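PDB 6EO5: PpBBE-like 1 D396N from Physcomitrella patens subsp. patens, which oxidises cellobiose as a flavin-dependent oxidase of the berberine bridge enzyme-like branch of the VAO family, with a bi-covalently attached FAD. Local coordinates for residues A[125-130]-A[317-322]; A[220-225]-A[303-308]; A[277-282]-A[295-300]. All blocks are in the same frame, centred on the assembly; numbering follows the deposited sequence.

Contact 1: residues A[125-130]-A[317-322]; sequences LYLALW and NPNQLN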
loop_
_atom_site.group_PDB
_atom_site.type_symbol
_atom_site.label_atom_id
_atom_site.label_comp_id
_atom_site.label_asym_id
_atom_site.label_seq_id
_atom_site.Cartn_x
_atom_site.Cartn_y
_atom_site.Cartn_z
ATOM N N LEU A 125 -7.577 -12.772 -1.234
ATOM C CA LEU A 125 -8.279 -12.141 -2.344
ATOM C C LEU A 125 -7.759 -12.648 -3.690
ATOM O O LEU A 125 -8.542 -12.843 -4.631
ATOM C CB LEU A 125 -8.172 -10.620 -2.244
ATOM C CG LEU A 125 -8.872 -9.833 -3.355
ATOM C CD1 LEU A 125 -10.330 -10.235 -3.480
ATOM C CD2 LEU A 125 -8.744 -8.325 -3.136
ATOM N N TYR A 126 -6.443 -12.872 -3.806
ATOM C CA TYR A 126 -5.896 -13.403 -5.054
ATOM C C TYR A 126 -6.440 -14.797 -5.334
ATOM O O TYR A 126 -6.753 -15.134 -6.481
ATOM C CB TYR A 126 -4.369 -13.462 -4.996
ATOM C CG TYR A 126 -3.633 -12.163 -5.228
ATOM C CD1 TYR A 126 -3.804 -11.433 -6.400
ATOM C CD2 TYR A 126 -2.723 -11.687 -4.280
ATOM C CE1 TYR A 126 -3.108 -10.249 -6.603
ATOM C CE2 TYR A 126 -2.027 -10.524 -4.472
ATOM C CZ TYR A 126 -2.220 -9.801 -5.627
ATOM O OH TYR A 126 -1.512 -8.636 -5.796
ATOM N N LEU A 127 -6.521 -15.628 -4.292
ATOM C CA LEU A 127 -7.017 -16.989 -4.433
ATOM C C LEU A 127 -8.474 -16.989 -4.878
ATOM O O LEU A 127 -8.853 -17.719 -5.804
ATOM C CB LEU A 127 -6.847 -17.727 -3.106
ATOM C CG LEU A 127 -6.913 -19.248 -3.161
ATOM C CD1 LEU A 127 -6.185 -19.759 -4.399
ATOM C CD2 LEU A 127 -6.309 -19.832 -1.904
ATOM N N ALA A 128 -9.304 -16.155 -4.242
ATOM C CA ALA A 128 -10.715 -16.087 -4.616
ATOM C C ALA A 128 -10.883 -15.657 -6.066
ATOM O O ALA A 128 -11.705 -16.224 -6.797
ATOM C CB ALA A 128 -11.464 -15.139 -3.685
ATOM N N LEU A 129 -10.119 -14.651 -6.499
ATOM C CA LEU A 129 -10.260 -14.139 -7.862
ATOM C C LEU A 129 -9.705 -15.113 -8.896
ATOM O O LEU A 129 -10.193 -15.161 -10.031
ATOM C CB LEU A 129 -9.568 -12.778 -7.986
ATOM C CG LEU A 129 -10.299 -11.575 -7.378
ATOM C CD1 LEU A 129 -9.374 -10.361 -7.316
ATOM C CD2 LEU A 129 -11.543 -11.247 -8.182
ATOM N N TRP A 130 -8.679 -15.883 -8.529
ATOM C CA TRP A 130 -8.129 -16.880 -9.443
ATOM C C TRP A 130 -9.099 -18.046 -9.622
ATOM O O TRP A 130 -9.443 -18.420 -10.754
ATOM C CB TRP A 130 -6.782 -17.365 -8.907
ATOM C CG TRP A 130 -6.145 -18.435 -9.717
ATOM C CD1 TRP A 130 -5.945 -19.726 -9.343
ATOM C CD2 TRP A 130 -5.600 -18.306 -11.038
ATOM N NE1 TRP A 130 -5.314 -20.414 -10.346
ATOM C CE2 TRP A 130 -5.091 -19.569 -11.401
ATOM C CE3 TRP A 130 -5.499 -17.248 -11.949
ATOM C CZ2 TRP A 130 -4.482 -19.809 -12.636
ATOM C CZ3 TRP A 130 -4.894 -17.489 -13.189
ATOM C CH2 TRP A 130 -4.397 -18.766 -13.518
ATOM N N ASN A 317 1.274 -25.387 -2.442
ATOM C CA ASN A 317 -0.177 -25.497 -2.554
ATOM C C ASN A 317 -0.809 -24.110 -2.584
ATOM O O ASN A 317 -0.579 -23.316 -1.655
ATOM C CB ASN A 317 -0.731 -26.297 -1.379
ATOM C CG ASN A 317 -2.246 -26.452 -1.428
ATOM O OD1 ASN A 317 -2.886 -26.211 -2.453
ATOM N ND2 ASN A 317 -2.823 -26.867 -0.312
ATOM N N PRO A 318 -1.602 -23.773 -3.606
ATOM C CA PRO A 318 -2.186 -22.425 -3.652
ATOM C C PRO A 318 -2.982 -22.053 -2.412
ATOM O O PRO A 318 -3.086 -20.859 -2.099
ATOM C CB PRO A 318 -3.074 -22.475 -4.904
ATOM C CG PRO A 318 -2.427 -23.447 -5.777
ATOM C CD PRO A 318 -1.811 -24.496 -4.871
ATOM N N ASN A 319 -3.526 -23.033 -1.681
ATOM C CA ASN A 319 -4.280 -22.720 -0.469
ATOM C C ASN A 319 -3.418 -22.113 0.622
ATOM O O ASN A 319 -3.961 -21.682 1.646
ATOM C CB ASN A 319 -4.964 -23.966 0.084
ATOM C CG ASN A 319 -6.098 -24.448 -0.803
ATOM O OD1 ASN A 319 -7.000 -23.681 -1.165
ATOM N ND2 ASN A 319 -6.058 -25.727 -1.162
ATOM N N GLN A 320 -2.095 -22.100 0.449
ATOM C CA GLN A 320 -1.245 -21.410 1.410
ATOM C C GLN A 320 -1.630 -19.944 1.512
ATOM O O GLN A 320 -1.562 -19.360 2.599
ATOM C CB GLN A 320 0.223 -21.564 1.012
ATOM C CG GLN A 320 1.181 -20.795 1.853
ATOM C CD GLN A 320 1.289 -21.346 3.254
ATOM O OE1 GLN A 320 1.983 -22.333 3.491
ATOM N NE2 GLN A 320 0.602 -20.714 4.195
ATOM N N LEU A 321 -2.094 -19.354 0.404
ATOM C CA LEU A 321 -2.445 -17.938 0.377
ATOM C C LEU A 321 -3.581 -17.587 1.332
ATOM O O LEU A 321 -3.821 -16.395 1.556
ATOM C CB LEU A 321 -2.806 -17.521 -1.052
ATOM C CG LEU A 321 -1.689 -17.611 -2.099
ATOM C CD1 LEU A 321 -2.187 -17.187 -3.462
ATOM C CD2 LEU A 321 -0.509 -16.760 -1.697
ATOM N N ASN A 322 -4.275 -18.584 1.901
ATOM C CA ASN A 322 -5.282 -18.357 2.935
ATOM C C ASN A 322 -4.687 -18.278 4.333
ATOM O O ASN A 322 -5.357 -17.788 5.249
ATOM C CB ASN A 322 -6.326 -19.478 2.951
ATOM C CG ASN A 322 -7.238 -19.472 1.733
ATOM O OD1 ASN A 322 -7.668 -18.423 1.250
ATOM N ND2 ASN A 322 -7.554 -20.663 1.246
#

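Contact 2: residues A[220-225]-A[303-308]; sequences APVTHF and IQLILV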
loop_
_atom_site.group_PDB
_atom_site.type_symbol
_atom_site.label_atom_id
_atom_site.label_comp_id
_atom_site.label_asym_id
_atom_site.label_seq_id
_atom_site.Cartn_x
_atom_site.Cartn_y
_atom_site.Cartn_z
ATOM N N ALA A 220 -3.495 -16.565 -19.232
ATOM C CA ALA A 220 -2.301 -16.921 -19.981
ATOM C C ALA A 220 -1.091 -17.061 -19.052
ATOM O O ALA A 220 -1.094 -16.568 -17.919
ATOM C CB ALA A 220 -2.024 -15.877 -21.061
ATOM N N PRO A 221 -0.050 -17.756 -19.499
ATOM C CA PRO A 221 1.155 -17.875 -18.674
ATOM C C PRO A 221 1.835 -16.531 -18.504
ATOM O O PRO A 221 1.747 -15.653 -19.362
ATOM C CB PRO A 221 2.047 -18.833 -19.473
ATOM C CG PRO A 221 1.113 -19.539 -20.423
ATOM C CD PRO A 221 0.035 -18.563 -20.734
ATOM N N VAL A 222 2.541 -16.389 -17.380
ATOM C CA VAL A 222 3.367 -15.226 -17.095
ATOM C C VAL A 222 4.770 -15.715 -16.759
ATOM O O VAL A 222 5.014 -16.911 -16.605
ATOM C CB VAL A 222 2.794 -14.366 -15.951
ATOM C CG1 VAL A 222 1.341 -13.983 -16.259
ATOM C CG2 VAL A 222 2.908 -15.101 -14.620
ATOM N N THR A 223 5.701 -14.769 -16.649
ATOM C CA THR A 223 7.110 -15.079 -16.444
ATOM C C THR A 223 7.681 -14.219 -15.323
ATOM O O THR A 223 7.564 -12.986 -15.339
ATOM C CB THR A 223 7.915 -14.868 -17.728
ATOM O OG1 THR A 223 7.351 -15.664 -18.772
ATOM C CG2 THR A 223 9.371 -15.262 -17.518
ATOM N N HIS A 224 8.306 -14.876 -14.360
ATOM C CA HIS A 224 8.922 -14.225 -13.221
ATOM C C HIS A 224 10.434 -14.234 -13.413
ATOM O O HIS A 224 11.011 -15.266 -13.764
ATOM C CB HIS A 224 8.520 -14.945 -11.929
ATOM C CG HIS A 224 9.281 -14.493 -10.727
ATOM N ND1 HIS A 224 10.316 -15.223 -10.185
ATOM C CD2 HIS A 224 9.169 -13.377 -9.969
ATOM C CE1 HIS A 224 10.806 -14.577 -9.141
ATOM N NE2 HIS A 224 10.129 -13.455 -8.989
ATOM N N PHE A 225 11.076 -13.090 -13.200
ATOM C CA PHE A 225 12.526 -13.020 -13.292
ATOM C C PHE A 225 13.091 -12.287 -12.086
ATOM O O PHE A 225 12.437 -11.416 -11.505
ATOM C CB PHE A 225 12.993 -12.337 -14.583
ATOM C CG PHE A 225 12.468 -10.938 -14.774
ATOM C CD1 PHE A 225 11.237 -10.724 -15.383
ATOM C CD2 PHE A 225 13.229 -9.833 -14.388
ATOM C CE1 PHE A 225 10.759 -9.440 -15.590
ATOM C CE2 PHE A 225 12.759 -8.535 -14.582
ATOM C CZ PHE A 225 11.522 -8.338 -15.188
ATOM N N ILE A 303 -1.511 -17.652 -10.050
ATOM C CA ILE A 303 -1.513 -17.907 -8.611
ATOM C C ILE A 303 -0.163 -18.454 -8.153
ATOM O O ILE A 303 0.199 -18.309 -6.976
ATOM C CB ILE A 303 -2.689 -18.832 -8.216
ATOM C CG1 ILE A 303 -3.099 -18.566 -6.768
ATOM C CG2 ILE A 303 -2.370 -20.325 -8.451
ATOM C CD1 ILE A 303 -3.821 -17.234 -6.588
ATOM N N GLN A 304 0.609 -19.055 -9.065
ATOM C CA GLN A 304 1.989 -19.413 -8.752
ATOM C C GLN A 304 2.859 -18.176 -8.647
ATOM O O GLN A 304 3.809 -18.149 -7.859
ATOM C CB GLN A 304 2.559 -20.340 -9.821
ATOM C CG GLN A 304 2.050 -21.751 -9.769
ATOM C CD GLN A 304 2.598 -22.575 -10.911
ATOM O OE1 GLN A 304 2.403 -22.244 -12.082
ATOM N NE2 GLN A 304 3.320 -23.639 -10.577
ATOM N N LEU A 305 2.575 -17.167 -9.474
ATOM C CA LEU A 305 3.362 -15.946 -9.455
ATOM C C LEU A 305 3.196 -15.222 -8.124
ATOM O O LEU A 305 4.177 -14.747 -7.533
ATOM C CB LEU A 305 2.951 -15.046 -10.622
ATOM C CG LEU A 305 3.686 -13.718 -10.464
ATOM C CD1 LEU A 305 5.030 -13.769 -11.173
ATOM C CD2 LEU A 305 2.845 -12.523 -10.876
ATOM N N ILE A 306 1.956 -15.159 -7.628
ATOM C CA ILE A 306 1.685 -14.613 -6.302
ATOM C C ILE A 306 2.515 -15.330 -5.247
ATOM O O ILE A 306 3.052 -14.709 -4.328
ATOM C CB ILE A 306 0.180 -14.711 -5.999
ATOM C CG1 ILE A 306 -0.613 -14.022 -7.101
ATOM C CG2 ILE A 306 -0.131 -14.096 -4.658
ATOM C CD1 ILE A 306 -0.359 -12.548 -7.171
ATOM N N LEU A 307 2.639 -16.653 -5.360
ATOM C CA LEU A 307 3.397 -17.381 -4.352
ATOM C C LEU A 307 4.881 -17.077 -4.461
ATOM O O LEU A 307 5.558 -16.882 -3.444
ATOM C CB LEU A 307 3.133 -18.877 -4.484
ATOM C CG LEU A 307 1.730 -19.283 -4.026
ATOM C CD1 LEU A 307 1.253 -20.547 -4.729
ATOM C CD2 LEU A 307 1.728 -19.457 -2.518
ATOM N N VAL A 308 5.406 -17.023 -5.680
ATOM C CA VAL A 308 6.835 -16.813 -5.844
ATOM C C VAL A 308 7.214 -15.404 -5.407
ATOM O O VAL A 308 8.258 -15.193 -4.773
ATOM C CB VAL A 308 7.242 -17.108 -7.297
ATOM C CG1 VAL A 308 8.672 -16.710 -7.550
ATOM C CG2 VAL A 308 7.056 -18.589 -7.584
#

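Contact 3: residues A[277-282]-A[295-300]; sequences SLLPLV and RVEEEL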
loop_
_atom_site.group_PDB
_atom_site.type_symbol
_atom_site.label_atom_id
_atom_site.label_comp_id
_atom_site.label_asym_id
_atom_site.label_seq_id
_atom_site.Cartn_x
_atom_site.Cartn_y
_atom_site.Cartn_z
ATOM N N SER A 277 9.768 -15.091 -24.813
ATOM C CA SER A 277 9.777 -13.710 -25.279
ATOM C C SER A 277 10.526 -12.748 -24.348
ATOM O O SER A 277 10.724 -11.590 -24.725
ATOM C CB SER A 277 8.339 -13.215 -25.462
ATOM O OG SER A 277 7.694 -13.876 -26.533
ATOM N N LEU A 278 10.968 -13.202 -23.165
ATOM C CA LEU A 278 11.427 -12.278 -22.128
ATOM C C LEU A 278 12.773 -11.639 -22.466
ATOM O O LEU A 278 12.968 -10.439 -22.230
ATOM C CB LEU A 278 11.512 -12.992 -20.773
ATOM C CG LEU A 278 12.153 -12.159 -19.645
ATOM C CD1 LEU A 278 11.306 -10.950 -19.293
ATOM C CD2 LEU A 278 12.430 -12.975 -18.398
ATOM N N LEU A 279 13.722 -12.408 -22.998
ATOM C CA LEU A 279 15.103 -11.924 -23.030
ATOM C C LEU A 279 15.318 -10.654 -23.852
ATOM O O LEU A 279 16.117 -9.808 -23.412
ATOM C CB LEU A 279 16.042 -13.048 -23.486
ATOM C CG LEU A 279 16.709 -13.767 -22.294
ATOM C CD1 LEU A 279 15.692 -14.401 -21.327
ATOM C CD2 LEU A 279 17.708 -14.812 -22.762
ATOM N N PRO A 280 14.669 -10.434 -25.002
ATOM C CA PRO A 280 14.817 -9.122 -25.655
ATOM C C PRO A 280 14.457 -7.969 -24.752
ATOM O O PRO A 280 14.984 -6.867 -24.933
ATOM C CB PRO A 280 13.852 -9.199 -26.841
ATOM C CG PRO A 280 13.645 -10.610 -27.065
ATOM C CD PRO A 280 13.789 -11.325 -25.773
ATOM N N LEU A 281 13.582 -8.189 -23.768
ATOM C CA LEU A 281 13.079 -7.108 -22.928
ATOM C C LEU A 281 13.943 -6.824 -21.700
ATOM O O LEU A 281 13.808 -5.754 -21.101
ATOM C CB LEU A 281 11.650 -7.421 -22.479
ATOM C CG LEU A 281 10.674 -7.696 -23.619
ATOM C CD1 LEU A 281 9.343 -8.178 -23.081
ATOM C CD2 LEU A 281 10.496 -6.459 -24.486
ATOM N N VAL A 282 14.815 -7.740 -21.299
ATOM C CA VAL A 282 15.720 -7.492 -20.190
ATOM C C VAL A 282 17.163 -7.454 -20.654
ATOM O O VAL A 282 18.076 -7.374 -19.830
ATOM C CB VAL A 282 15.533 -8.524 -19.065
ATOM C CG1 VAL A 282 14.121 -8.458 -18.508
ATOM C CG2 VAL A 282 15.847 -9.926 -19.559
ATOM N N ARG A 295 20.611 -15.844 -11.583
ATOM C CA ARG A 295 19.633 -15.763 -12.657
ATOM C C ARG A 295 18.489 -16.728 -12.407
ATOM O O ARG A 295 18.689 -17.941 -12.418
ATOM C CB ARG A 295 20.296 -16.067 -13.995
ATOM C CG ARG A 295 19.360 -16.163 -15.170
ATOM C CD ARG A 295 20.172 -16.598 -16.376
ATOM N NE ARG A 295 19.435 -17.515 -17.234
ATOM C CZ ARG A 295 19.233 -18.798 -16.957
ATOM N NH1 ARG A 295 19.711 -19.332 -15.836
ATOM N NH2 ARG A 295 18.540 -19.544 -17.801
ATOM N N VAL A 296 17.288 -16.193 -12.224
ATOM C CA VAL A 296 16.073 -16.990 -12.092
ATOM C C VAL A 296 15.029 -16.438 -13.054
ATOM O O VAL A 296 14.577 -15.299 -12.890
ATOM C CB VAL A 296 15.533 -16.989 -10.660
ATOM C CG1 VAL A 296 14.144 -17.611 -10.632
ATOM C CG2 VAL A 296 16.488 -17.729 -9.741
ATOM N N GLU A 297 14.643 -17.242 -14.052
ATOM C CA GLU A 297 13.584 -16.902 -15.001
ATOM C C GLU A 297 12.678 -18.115 -15.134
ATOM O O GLU A 297 13.146 -19.200 -15.476
ATOM C CB GLU A 297 14.152 -16.504 -16.367
ATOM C CG GLU A 297 15.118 -15.317 -16.335
ATOM C CD GLU A 297 16.119 -15.335 -17.488
ATOM O OE1 GLU A 297 16.232 -16.376 -18.175
ATOM O OE2 GLU A 297 16.809 -14.315 -17.702
ATOM N N GLU A 298 11.386 -17.930 -14.884
ATOM C CA GLU A 298 10.479 -19.039 -14.615
ATOM C C GLU A 298 9.103 -18.728 -15.178
ATOM O O GLU A 298 8.507 -17.713 -14.808
ATOM C CB GLU A 298 10.384 -19.260 -13.112
ATOM C CG GLU A 298 9.658 -20.515 -12.712
ATOM C CD GLU A 298 9.550 -20.658 -11.192
ATOM O OE1 GLU A 298 10.004 -19.714 -10.462
ATOM O OE2 GLU A 298 9.007 -21.718 -10.750
ATOM N N GLU A 299 8.582 -19.589 -16.052
ATOM C CA GLU A 299 7.217 -19.409 -16.534
ATOM C C GLU A 299 6.239 -20.076 -15.570
ATOM O O GLU A 299 6.457 -21.216 -15.144
ATOM C CB GLU A 299 7.051 -19.957 -17.948
ATOM C CG GLU A 299 5.691 -19.647 -18.556
ATOM C CD GLU A 299 5.622 -19.971 -20.045
ATOM O OE1 GLU A 299 6.336 -19.313 -20.842
ATOM O OE2 GLU A 299 4.861 -20.894 -20.415
ATOM N N LEU A 300 5.175 -19.354 -15.214
ATOM C CA LEU A 300 4.250 -19.748 -14.155
ATOM C C LEU A 300 2.835 -19.363 -14.555
ATOM O O LEU A 300 2.630 -18.594 -15.495
ATOM C CB LEU A 300 4.583 -19.053 -12.825
ATOM C CG LEU A 300 5.988 -19.182 -12.257
ATOM C CD1 LEU A 300 6.158 -18.254 -11.080
ATOM C CD2 LEU A 300 6.202 -20.620 -11.847
#

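Contact 1: residues A[125-130]-A[317-322]
L127 projects from helix 122-133 and packs against the short 3-10 turn 318-322, where its CD2 touches P318, N319, L321 and N322 and its CD1 touches P318 alone. The helix belongs to the FAD-binding domain of the VAO-type fold, whereas the turn lies in the loop between helix 302-308 and strand 331-338, so the contact joins two parts of the chain nearly two hundred residues apart. Its tight part is a single leucine. CG of L127 stands anti to the backbone N (chi1 -162°), which carries the branch off the helix and across the turn. CD2 makes the closer contacts: it lies 3.4 Å from P318 O, a carbonyl oxygen already engaged by L321 N within the 3-10 turn, and comes within 4.3 Å of L321 CB. CD1 has a slacker neighbour in the pyrrolidine ring, with P318 CB at 4.2 Å. L321 is also buried; its methyls pack on I303 of helix 302-308, its side chain is about 13 Å from the bound FAD, and Y126 packs on I306 of that same helix.

The outer side is looser and polar. N319 and N322 are both exposed, and no hydrogen bond crosses between the two segments. N319 lies against CD2 of L127 with its CA at 3.8 Å, its OD1 a little farther at 4.0 Å. Beyond it, N317 OD1 accepts a weak bond from N319 N in the manner of an Asx turn at the start of the 3-10 segment. N322 has CG beside its own backbone N (chi1 -70°), which swings the amide back toward the leucine. There CD2 of L127 stands out of the amide plane, displaced toward the nitrogen and oxygen, 3.5 Å from N322 ND2 and 3.7 Å from N322 OD1.

Contact 2: residues A[220-225]-A[303-308]
The imidazole of H224 and the isopropyl group of V308 form a CH-pi contact. V308 CG1 lies over one face of the ring, 3.6 Å from its centroid and 21° off the normal, displaced toward the ND1-CE1 side, so that H224 CE1 is 3.4 Å from this methyl. Two torsions bring the groups together: in each residue the contacting branch, CG of H224 (chi1 170°) and CG1 of V308, is anti to the backbone N.

Purely apolar contacts come from L305, one helical turn earlier. Its CD1 reaches the root of the histidine, 3.8 Å from H224 CB, while L305 CB is 4.0 Å from V222 CG2, the two side chains crossing at about a right angle. V222 and H224 are two residues apart on strand 222-230 and present the same side to the helix. Here helix 302-308 packs on one face of the seven-stranded antiparallel sheet, at its 294-300 end, the sheet of the second domain of the VAO fold; the short segments run nearly parallel (13°), their axes 9.2 Å apart at closest approach.

Polar interactions do not cross between the segments. Instead, NE2 of H224 is hydrogen-bonded to E268 OE2 on the adjacent strand 264-271, which would hold the ring's rotation beneath V308. The backbone of H224 pairs on its other side with E298 of the edge strand 294-300.

Contact 3: residues A[277-282]-A[295-300]
E297 reaches from strand 294-300 toward L278 and L279 of segment 277-282. Its CG is anti to the carbonyl carbon (chi1 -58°) and the chain is extended beyond it, so the carboxylate is carried across to the leucines. CB only sets the direction. CG is the first atom to touch, 4.1 Å from CD2 of L278. CD comes 4.0 Å from CD1 of L279, and this methyl lies well out of the carboxylate plane, displaced toward the oxygens and equally far from both, 3.8 Å from E297 OE1 and likewise from OE2. At the tip the two oxygens part company: OE1 forms a salt bridge with R295 NE (3.5 Å), two residues back on the same strand, while OE2 is hydrogen-bonded to Y227 OH of neighbouring strand 222-230.

L278 turns inward, its side chain packing on F225, Y227 and Y271 of the sheet. L279 is exposed, and it, R295 and E297 touch a crystal neighbour, so the outer end of the contact may owe something to the lattice. Helix 279-288 is the connection in a beta-alpha-beta crossover from strand 264-271 to the parallel edge strand 294-300, with antiparallel strand 222-230 between them in the sheet.

With an alanine at E297, R295 and the Y227 hydroxyl would probably lose their shared carboxylate and the methyls of L278 and L279 their cover. Across the segments nothing but van der Waals contact with an aliphatic stem and a carboxylate is made; that carboxylate is bonded to R295 and Y227, both on sheet strands, consistent with its being oriented by its polar partners while the leucines add apolar contact.

Overall arrangement
Contact 2 is buried; contacts 1 and 3 are only partly so, contact 3 lying farthest from the centre of the chain. Helix 302-308 links the first two: one side of it meets the sheet in contact 2, while I303, I306 and L307 face Y126, W130 and L321 of contact 1, placing it between the FAD-binding domain and the seven-stranded sheet. Contacts 2 and 3 share that sheet, since strands 222-230 and 294-300 are paired neighbours in it. Chemistry follows position: a methyl over an imidazole in contact 2; in contact 1 a leucine between proline and leucine on one side and asparagines on the other; and leucines against a charged glutamate at the outer edge.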